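Local coordinates for effector protein B, substrate of the Dot/Icm secretion system (Legionella drancourtii, PDB 4JVS), which probably acts as a GTPase-activating protein, a secreted bacterial effector that speeds GTP hydrolysis by a small GTPase of the host cell, at residues V58-L63 with L176-Q181; H92-A97 with T146-H151; D278-D283 with E294-I299. All coordinates share one frame; numbering follows the deposited sequence.

Overall arrangement
The three contacts sit far apart in this mainly helical GAP domain, their centres 30 to 35 Å from one another. Interactions 1 and 2 both belong to the N-terminal subdomain, on opposite sides of the chain's centre and about 34 Å apart. In sequence, both segments of interaction 2 fall between those of interaction 1. They are linked by consecutive helices: 142-151 carries part of interaction 2, and the end of 156-177 leads into interaction 1. Interaction 3 follows later in the chain and joins helices 271-280 and 292-306 of the C-terminal subdomain. Each contact thus joins a different pair of chain segments, and none touches another (nearest atoms about 18 to 21 Å apart).

Interaction 1: residues V58-L63 with L176-Q181; sequences VNFGQL and LIQNGQ
Gln178 lays its side chain along one corner of the Phe60 ring, and this pair makes nearly all of the contact. Gln178 CB lies 3.9 Å from Phe60 CZ and about as close to Phe60 CE2. With CG anti to the backbone N (chi1 161°), the chain runs on past the same corner, Gln178 CG coming to 3.8 Å from Phe60 CE2. A bend at chi2 then keeps the amide beside the ring. Gln178 NE2 reaches 3.7 Å from Phe60 CE2, at the ring edge and near its plane. The amide itself is turned 65° from the ring. The other branch, OE1, makes a weak hydrogen bond to Thr55 OG1, which ties the tip to a neighbouring loop.

Phe60 is held from its own side as well. Val58 CG1 covers part of one ring face, and Leu133, Leu174 and Arg175 also pack on the side chain. Phe60 opens helix 60-80 directly after the N-cap residue Asn59, whose OD1 accepts from Gln62 N at 3.2 Å. The ring thus projects from a capped helix start toward the chain leaving helix 156-177.

No hydrogen bond crosses between 58-63 and 176-181; even Val58 O and Gln178 NE2 are 4.5 Å apart. Because NE2 stands at the edge and not over the face, it makes no N-H/pi bond with Phe60. The chemistry is van der Waals contact, in which the aromatic edge meets the CB and CG methylenes of the glutamine and also its amide nitrogen.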
loop_
_atom_site.group_PDB
_atom_site.type_symbol
_atom_site.label_atom_id
_atom_site.label_comp_id
_atom_site.label_asym_id
_atom_site.label_seq_id
_atom_site.Cartn_x
_atom_site.Cartn_y
_atom_site.Cartn_z
ATOM N N VAL A 58 15.041 15.226 11.092
ATOM C CA VAL A 58 14.771 14.383 9.937
ATOM C C VAL A 58 13.585 14.945 9.139
ATOM O O VAL A 58 12.495 15.131 9.672
ATOM C CB VAL A 58 14.515 12.903 10.361
ATOM C CG1 VAL A 58 14.196 12.025 9.159
ATOM C CG2 VAL A 58 15.720 12.346 11.093
ATOM N N ASN A 59 13.816 15.233 7.863
ATOM C CA ASN A 59 12.747 15.643 6.969
ATOM C C ASN A 59 12.206 14.442 6.204
ATOM O O ASN A 59 12.834 13.964 5.258
ATOM C CB ASN A 59 13.248 16.704 5.994
ATOM C CG ASN A 59 12.159 17.219 5.067
ATOM O OD1 ASN A 59 11.191 16.526 4.759
ATOM N ND2 ASN A 59 12.327 18.442 4.598
ATOM N N PHE A 60 11.020 13.989 6.593
ATOM C CA PHE A 60 10.462 12.763 6.045
ATOM C C PHE A 60 10.204 12.805 4.538
ATOM O O PHE A 60 10.428 11.807 3.848
ATOM C CB PHE A 60 9.244 12.311 6.848
ATOM C CG PHE A 60 9.602 11.759 8.191
ATOM C CD1 PHE A 60 10.149 10.497 8.306
ATOM C CD2 PHE A 60 9.431 12.506 9.332
ATOM C CE1 PHE A 60 10.497 9.988 9.547
ATOM C CE2 PHE A 60 9.778 12.004 10.566
ATOM C CZ PHE A 60 10.316 10.750 10.673
ATOM N N GLY A 61 9.778 13.960 4.031
ATOM C CA GLY A 61 9.693 14.193 2.596
ATOM C C GLY A 61 11.022 14.014 1.868
ATOM O O GLY A 61 11.078 13.391 0.801
ATOM N N GLN A 62 12.105 14.545 2.433
ATOM C CA GLN A 62 13.423 14.352 1.827
ATOM C C GLN A 62 13.913 12.911 1.995
ATOM O O GLN A 62 14.620 12.386 1.139
ATOM C CB GLN A 62 14.457 15.333 2.398
ATOM C CG GLN A 62 14.027 16.806 2.397
ATOM C CD GLN A 62 13.933 17.426 1.008
ATOM O OE1 GLN A 62 14.913 17.455 0.256
ATOM N NE2 GLN A 62 12.750 17.947 0.670
ATOM N N LEU A 63 13.544 12.272 3.101
ATOM C CA LEU A 63 13.947 10.897 3.325
ATOM C C LEU A 63 13.279 10.025 2.275
ATOM O O LEU A 63 13.896 9.100 1.745
ATOM C CB LEU A 63 13.547 10.434 4.720
ATOM C CG LEU A 63 14.548 9.553 5.481
ATOM C CD1 LEU A 63 13.856 8.779 6.589
ATOM C CD2 LEU A 63 15.253 8.621 4.551
ATOM N N LEU A 176 7.080 6.931 13.282
ATOM C CA LEU A 176 6.453 6.477 14.525
ATOM C C LEU A 176 7.127 7.077 15.764
ATOM O O LEU A 176 6.465 7.635 16.633
ATOM C CB LEU A 176 6.442 4.942 14.611
ATOM C CG LEU A 176 5.373 4.215 13.786
ATOM C CD1 LEU A 176 5.517 2.716 13.877
ATOM C CD2 LEU A 176 3.989 4.622 14.231
ATOM N N ILE A 177 8.426 6.945 15.823
ATOM C CA ILE A 177 9.217 7.452 16.904
ATOM C C ILE A 177 9.106 8.931 16.968
ATOM O O ILE A 177 9.070 9.487 18.012
ATOM C CB ILE A 177 10.666 7.049 16.749
ATOM C CG1 ILE A 177 10.876 5.700 17.405
ATOM C CG2 ILE A 177 11.545 8.064 17.405
ATOM C CD1 ILE A 177 11.965 4.884 16.789
ATOM N N GLN A 178 9.016 9.562 15.828
ATOM C CA GLN A 178 8.895 10.990 15.736
ATOM C C GLN A 178 7.616 11.468 16.335
ATOM O O GLN A 178 7.442 12.638 16.502
ATOM C CB GLN A 178 8.976 11.451 14.300
ATOM C CG GLN A 178 8.425 12.835 14.056
ATOM C CD GLN A 178 9.455 13.891 14.253
ATOM O OE1 GLN A 178 9.923 14.099 15.351
ATOM N NE2 GLN A 178 9.821 14.559 13.193
ATOM N N ASN A 179 6.764 10.535 16.701
ATOM C CA ASN A 179 5.578 10.846 17.445
ATOM C C ASN A 179 5.481 10.391 18.892
ATOM O O ASN A 179 5.038 9.320 19.174
ATOM C CB ASN A 179 4.352 10.370 16.717
ATOM C CG ASN A 179 4.077 11.149 15.471
ATOM O OD1 ASN A 179 4.078 12.353 15.459
ATOM N ND2 ASN A 179 3.821 10.445 14.411
ATOM N N GLY A 180 5.989 11.225 19.789
ATOM C CA GLY A 180 5.146 11.864 20.750
ATOM C C GLY A 180 4.341 10.907 21.588
ATOM O O GLY A 180 4.822 10.107 22.367
ATOM N N GLN A 181 3.071 11.015 21.241
ATOM C CA GLN A 181 1.877 10.621 21.934
ATOM C C GLN A 181 1.558 9.156 22.121
ATOM O O GLN A 181 0.614 8.655 21.544
ATOM C CB GLN A 181 0.732 11.216 21.142
ATOM C CG GLN A 181 0.758 10.911 19.687
ATOM C CD GLN A 181 0.047 11.927 18.880
ATOM O OE1 GLN A 181 0.395 13.083 18.894
ATOM N NE2 GLN A 181 -0.948 11.502 18.163
#

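Interaction 2: residues H92-A97 with T146-H151; sequences HNFFTA and TDYCRH
Two first torsions bring Phe94 and Tyr148 together. Phe94 places CG between its backbone N and carbonyl carbon (chi1 52°), the crowded position, while Tyr148 swings CG anti to its backbone N (chi1 -171°) and reaches out from helix 142-151. The two side chains run roughly perpendicular to each other, yet their rings end up nearly parallel, 21° apart, with centroids separated by 4.5 Å. They are slid so far that overlap is slight. Phe94 CE1 lies over one face of the tyrosine, toward its rim, while Phe94 CD1 sits just beyond that rim, 3.3 Å from Tyr148 CE1. In return, the phenol end hangs over the rim of the Phe94 ring, Tyr148 OH being 3.9 Å from Phe94 CZ.

Phe95 comes in nearer the root of the tyrosine: its CE1 is 3.9 Å from Tyr148 CB, and the two rings meet obliquely. Both phenylalanines occupy the middle of a type I turn running from Asn93 to Thr96. An Asx turn steadies it, Asn93 OD1 accepting from Phe95 N at 3.0 Å on a lone pair in the carbonyl plane. Asn93 ND2 in turn donates to Tyr116 O and Tyr141 OH, so the asparagine side chain fixes the turn to its surroundings.

Trp157, at the start of helix 156-177, meets Phe95 edge-to-face and also meets the Tyr148 ring, while Phe152 touches Tyr148 too. Phe94, Phe95 and Tyr148 form an aromatic cluster by which an Asx-stabilised turn docks on helix 142-151 in the N-terminal subdomain of the LepB-type GAP domain.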
loop_
_atom_site.group_PDB
_atom_site.type_symbol
_atom_site.label_atom_id
_atom_site.label_comp_id
_atom_site.label_asym_id
_atom_site.label_seq_id
_atom_site.Cartn_x
_atom_site.Cartn_y
_atom_site.Cartn_z
ATOM N N HIS A 92 4.325 -9.265 -22.343
ATOM C CA HIS A 92 3.763 -9.306 -20.991
ATOM C C HIS A 92 4.809 -9.612 -19.919
ATOM O O HIS A 92 5.769 -10.351 -20.158
ATOM C CB HIS A 92 2.551 -10.268 -20.894
ATOM C CG HIS A 92 2.891 -11.719 -21.078
ATOM N ND1 HIS A 92 3.129 -12.571 -20.017
ATOM C CD2 HIS A 92 3.019 -12.471 -22.200
ATOM C CE1 HIS A 92 3.397 -13.782 -20.478
ATOM N NE2 HIS A 92 3.336 -13.749 -21.798
ATOM N N ASN A 93 4.619 -9.013 -18.746
ATOM C CA ASN A 93 5.447 -9.319 -17.590
ATOM C C ASN A 93 5.135 -10.716 -17.096
ATOM O O ASN A 93 4.196 -11.357 -17.571
ATOM C CB ASN A 93 5.231 -8.313 -16.459
ATOM C CG ASN A 93 3.769 -8.124 -16.117
ATOM O OD1 ASN A 93 3.115 -9.022 -15.590
ATOM N ND2 ASN A 93 3.248 -6.944 -16.408
ATOM N N PHE A 94 5.906 -11.185 -16.126
ATOM C CA PHE A 94 5.745 -12.556 -15.696
ATOM C C PHE A 94 4.634 -12.772 -14.667
ATOM O O PHE A 94 4.516 -13.867 -14.105
ATOM C CB PHE A 94 7.082 -13.170 -15.261
ATOM C CG PHE A 94 7.854 -12.362 -14.241
ATOM C CD1 PHE A 94 7.266 -11.946 -13.049
ATOM C CD2 PHE A 94 9.200 -12.077 -14.450
ATOM C CE1 PHE A 94 7.998 -11.222 -12.103
ATOM C CE2 PHE A 94 9.942 -11.362 -13.507
ATOM C CZ PHE A 94 9.342 -10.938 -12.327
ATOM N N PHE A 95 3.817 -11.742 -14.435
ATOM C CA PHE A 95 2.715 -11.837 -13.462
ATOM C C PHE A 95 1.440 -12.404 -14.067
ATOM O O PHE A 95 0.527 -12.790 -13.339
ATOM C CB PHE A 95 2.394 -10.475 -12.848
ATOM C CG PHE A 95 3.507 -9.896 -12.032
ATOM C CD1 PHE A 95 3.804 -10.406 -10.780
ATOM C CD2 PHE A 95 4.250 -8.837 -12.510
ATOM C CE1 PHE A 95 4.822 -9.870 -10.029
ATOM C CE2 PHE A 95 5.263 -8.297 -11.759
ATOM C CZ PHE A 95 5.552 -8.812 -10.519
ATOM N N THR A 96 1.398 -12.439 -15.398
ATOM C CA THR A 96 0.223 -12.849 -16.176
ATOM C C THR A 96 -0.400 -14.180 -15.718
ATOM O O THR A 96 -1.630 -14.320 -15.669
ATOM C CB THR A 96 0.557 -12.856 -17.699
ATOM O OG1 THR A 96 0.439 -11.522 -18.211
ATOM C CG2 THR A 96 -0.365 -13.789 -18.492
ATOM N N ALA A 97 0.455 -15.130 -15.348
ATOM C CA ALA A 97 0.017 -16.425 -14.833
ATOM C C ALA A 97 -0.825 -16.328 -13.552
ATOM O O ALA A 97 -1.541 -17.268 -13.195
ATOM C CB ALA A 97 1.218 -17.317 -14.598
ATOM N N THR A 146 1.846 -10.436 -4.769
ATOM C CA THR A 146 1.849 -11.285 -3.590
ATOM C C THR A 146 1.922 -12.756 -3.991
ATOM O O THR A 146 2.700 -13.526 -3.414
ATOM C CB THR A 146 0.604 -11.027 -2.718
ATOM O OG1 THR A 146 0.701 -9.728 -2.116
ATOM C CG2 THR A 146 0.462 -12.084 -1.639
ATOM N N ASP A 147 1.137 -13.129 -5.001
ATOM C CA ASP A 147 1.071 -14.512 -5.450
ATOM C C ASP A 147 2.410 -14.991 -5.977
ATOM O O ASP A 147 2.826 -16.107 -5.691
ATOM C CB ASP A 147 -0.004 -14.683 -6.520
ATOM C CG ASP A 147 -1.392 -14.816 -5.929
ATOM O OD1 ASP A 147 -1.487 -15.155 -4.725
ATOM O OD2 ASP A 147 -2.379 -14.586 -6.665
ATOM N N TYR A 148 3.074 -14.136 -6.751
ATOM C CA TYR A 148 4.415 -14.411 -7.237
ATOM C C TYR A 148 5.381 -14.674 -6.072
ATOM O O TYR A 148 6.059 -15.700 -6.035
ATOM C CB TYR A 148 4.914 -13.263 -8.124
ATOM C CG TYR A 148 6.209 -13.579 -8.845
ATOM C CD1 TYR A 148 6.202 -14.033 -10.152
ATOM C CD2 TYR A 148 7.441 -13.452 -8.202
ATOM C CE1 TYR A 148 7.381 -14.342 -10.804
ATOM C CE2 TYR A 148 8.626 -13.761 -8.850
ATOM C CZ TYR A 148 8.590 -14.201 -10.148
ATOM O OH TYR A 148 9.764 -14.495 -10.796
ATOM N N CYS A 149 5.430 -13.765 -5.107
ATOM C CA CYS A 149 6.358 -13.910 -3.990
ATOM C C CYS A 149 6.119 -15.195 -3.180
ATOM O O CYS A 149 7.001 -15.645 -2.437
ATOM C CB CYS A 149 6.292 -12.681 -3.079
ATOM S SG CYS A 149 6.747 -11.137 -3.862
ATOM N N ARG A 150 4.950 -15.805 -3.355
ATOM C CA ARG A 150 4.615 -17.018 -2.624
ATOM C C ARG A 150 5.163 -18.251 -3.357
ATOM O O ARG A 150 5.832 -19.101 -2.761
ATOM C CB ARG A 150 3.104 -17.089 -2.389
ATOM C CG ARG A 150 2.664 -18.106 -1.353
ATOM C CD ARG A 150 1.150 -18.288 -1.343
ATOM N NE ARG A 150 0.440 -17.127 -0.826
ATOM C CZ ARG A 150 -0.411 -16.400 -1.537
ATOM N NH1 ARG A 150 -0.661 -16.720 -2.799
ATOM N NH2 ARG A 150 -1.018 -15.357 -0.983
ATOM N N HIS A 151 4.918 -18.329 -4.660
ATOM C CA HIS A 151 5.473 -19.424 -5.448
ATOM C C HIS A 151 6.977 -19.301 -5.590
ATOM O O HIS A 151 7.661 -20.309 -5.647
ATOM C CB HIS A 151 4.834 -19.514 -6.833
ATOM C CG HIS A 151 3.402 -19.925 -6.812
ATOM N ND1 HIS A 151 2.430 -19.207 -6.136
ATOM C CD2 HIS A 151 2.757 -20.963 -7.395
ATOM C CE1 HIS A 151 1.259 -19.789 -6.303
ATOM N NE2 HIS A 151 1.427 -20.857 -7.063
#

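Interaction 3: residues D278-D283 with E294-I299; sequences DSLNGD and EKRNKI
Leu280 and Arg296 lie side by side and point opposite ways, each reaching from its own helix. The arginine leaves with CG anti to its backbone N (chi1 -163°), which carries the methylene chain alongside the leucine: Arg296 CG lies 3.6 Å from Leu280 CD2. A bend at chi3 then turns the guanidinium past the leucine. Arg296 NE comes to 3.6 Å from Leu280 O, which approaches the flat group obliquely, and no hydrogen bond forms.

The second leucine branch serves another neighbour. Leu280 CD1 points to Ile299, with Ile299 CG2 4.0 Å away, and these two side chains meet at a slant. One leucine thus fits against residues 296 and 299, set one turn apart on helix 292-306. Phe251 of helix 243-253 touches both Leu280 and Ile299, and Cys250 adds to the cover over Ile299, so three helices of the C-terminal subdomain converge here.

Helix 271-280 ends at Leu280, the chain turning away at Asn281. Hydrophobic contact therefore joins the last turn of that helix to 292-306, with the arginine contributing its CG methylene while NE passes beside the carbonyl of Leu280.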
loop_
_atom_site.group_PDB
_atom_site.type_symbol
_atom_site.label_atom_id
_atom_site.label_comp_id
_atom_site.label_asym_id
_atom_site.label_seq_id
_atom_site.Cartn_x
_atom_site.Cartn_y
_atom_site.Cartn_z
ATOM N N ASP A 278 -13.933 9.333 -22.824
ATOM C CA ASP A 278 -15.070 9.104 -21.941
ATOM C C ASP A 278 -14.680 8.357 -20.658
ATOM O O ASP A 278 -15.476 8.254 -19.714
ATOM C CB ASP A 278 -16.271 8.483 -22.682
ATOM C CG ASP A 278 -15.990 7.097 -23.206
ATOM O OD1 ASP A 278 -15.483 6.245 -22.441
ATOM O OD2 ASP A 278 -16.295 6.856 -24.389
ATOM N N SER A 279 -13.449 7.852 -20.625
ATOM C CA SER A 279 -12.882 7.346 -19.380
ATOM C C SER A 279 -12.290 8.495 -18.567
ATOM O O SER A 279 -12.435 8.539 -17.350
ATOM C CB SER A 279 -11.831 6.274 -19.648
ATOM O OG SER A 279 -12.312 4.996 -19.267
ATOM N N LEU A 280 -11.626 9.427 -19.244
ATOM C CA LEU A 280 -11.136 10.634 -18.591
ATOM C C LEU A 280 -12.288 11.405 -17.961
ATOM O O LEU A 280 -12.127 12.031 -16.915
ATOM C CB LEU A 280 -10.427 11.539 -19.596
ATOM C CG LEU A 280 -9.015 11.158 -20.018
ATOM C CD1 LEU A 280 -8.662 11.854 -21.322
ATOM C CD2 LEU A 280 -8.043 11.555 -18.943
ATOM N N ASN A 281 -13.447 11.355 -18.617
ATOM C CA ASN A 281 -14.655 12.023 -18.140
ATOM C C ASN A 281 -15.501 11.128 -17.238
ATOM O O ASN A 281 -16.720 11.297 -17.142
ATOM C CB ASN A 281 -15.495 12.501 -19.324
ATOM C CG ASN A 281 -14.824 13.619 -20.112
ATOM O OD1 ASN A 281 -14.679 13.530 -21.332
ATOM N ND2 ASN A 281 -14.426 14.684 -19.419
ATOM N N GLY A 282 -14.843 10.170 -16.591
ATOM C CA GLY A 282 -15.501 9.266 -15.666
ATOM C C GLY A 282 -15.197 9.664 -14.240
ATOM O O GLY A 282 -14.944 10.836 -13.965
ATOM N N ASP A 283 -15.120 8.688 -13.361
ATOM C CA ASP A 283 -14.962 8.906 -11.943
ATOM C C ASP A 283 -13.939 7.950 -11.402
ATOM O O ASP A 283 -13.645 7.944 -10.236
ATOM C CB ASP A 283 -16.274 8.589 -11.252
ATOM C CG ASP A 283 -17.339 9.592 -11.540
ATOM O OD1 ASP A 283 -17.067 10.790 -11.401
ATOM O OD2 ASP A 283 -18.457 9.184 -11.895
ATOM N N GLU A 294 -3.631 17.907 -13.962
ATOM C CA GLU A 294 -2.677 18.398 -14.908
ATOM C C GLU A 294 -2.414 17.438 -16.051
ATOM O O GLU A 294 -2.260 17.854 -17.161
ATOM C CB GLU A 294 -1.398 18.781 -14.188
ATOM C CG GLU A 294 -1.568 19.805 -13.083
ATOM C CD GLU A 294 -1.965 19.221 -11.708
ATOM O OE1 GLU A 294 -2.893 18.399 -11.643
ATOM O OE2 GLU A 294 -1.341 19.588 -10.695
ATOM N N LYS A 295 -2.373 16.150 -15.758
ATOM C CA LYS A 295 -2.191 15.097 -16.757
ATOM C C LYS A 295 -3.355 15.045 -17.727
ATOM O O LYS A 295 -3.160 14.896 -18.931
ATOM C CB LYS A 295 -2.008 13.728 -16.101
ATOM C CG LYS A 295 -0.696 13.578 -15.385
ATOM C CD LYS A 295 -0.330 12.119 -15.178
ATOM C CE LYS A 295 0.952 12.000 -14.365
ATOM N NZ LYS A 295 1.364 10.594 -14.147
ATOM N N ARG A 296 -4.551 15.162 -17.228
ATOM C CA ARG A 296 -5.679 15.211 -18.107
ATOM C C ARG A 296 -5.554 16.365 -19.076
ATOM O O ARG A 296 -5.901 16.249 -20.227
ATOM C CB ARG A 296 -6.935 15.339 -17.276
ATOM C CG ARG A 296 -8.192 15.026 -17.977
ATOM C CD ARG A 296 -9.344 15.195 -17.073
ATOM N NE ARG A 296 -9.348 14.156 -16.062
ATOM C CZ ARG A 296 -9.289 14.336 -14.745
ATOM N NH1 ARG A 296 -9.221 15.547 -14.204
ATOM N NH2 ARG A 296 -9.311 13.268 -13.961
ATOM N N ASN A 297 -5.041 17.481 -18.593
ATOM C CA ASN A 297 -4.794 18.641 -19.448
ATOM C C ASN A 297 -3.764 18.394 -20.547
ATOM O O ASN A 297 -4.002 18.737 -21.703
ATOM C CB ASN A 297 -4.407 19.864 -18.615
ATOM C CG ASN A 297 -5.576 20.417 -17.828
ATOM O OD1 ASN A 297 -6.730 20.192 -18.191
ATOM N ND2 ASN A 297 -5.290 21.140 -16.743
ATOM N N LYS A 298 -2.626 17.806 -20.173
ATOM C CA LYS A 298 -1.579 17.397 -21.113
ATOM C C LYS A 298 -2.137 16.497 -22.212
ATOM O O LYS A 298 -1.887 16.707 -23.387
ATOM C CB LYS A 298 -0.474 16.648 -20.364
ATOM C CG LYS A 298 0.874 17.353 -20.303
ATOM C CD LYS A 298 1.765 17.008 -21.493
ATOM C CE LYS A 298 3.191 17.565 -21.320
ATOM N NZ LYS A 298 4.022 16.818 -20.320
ATOM N N ILE A 299 -2.896 15.487 -21.810
ATOM C CA ILE A 299 -3.460 14.520 -22.740
ATOM C C ILE A 299 -4.361 15.189 -23.778
ATOM O O ILE A 299 -4.288 14.878 -24.961
ATOM C CB ILE A 299 -4.235 13.429 -21.973
ATOM C CG1 ILE A 299 -3.260 12.509 -21.235
ATOM C CG2 ILE A 299 -5.125 12.637 -22.911
ATOM C CD1 ILE A 299 -3.928 11.594 -20.242
#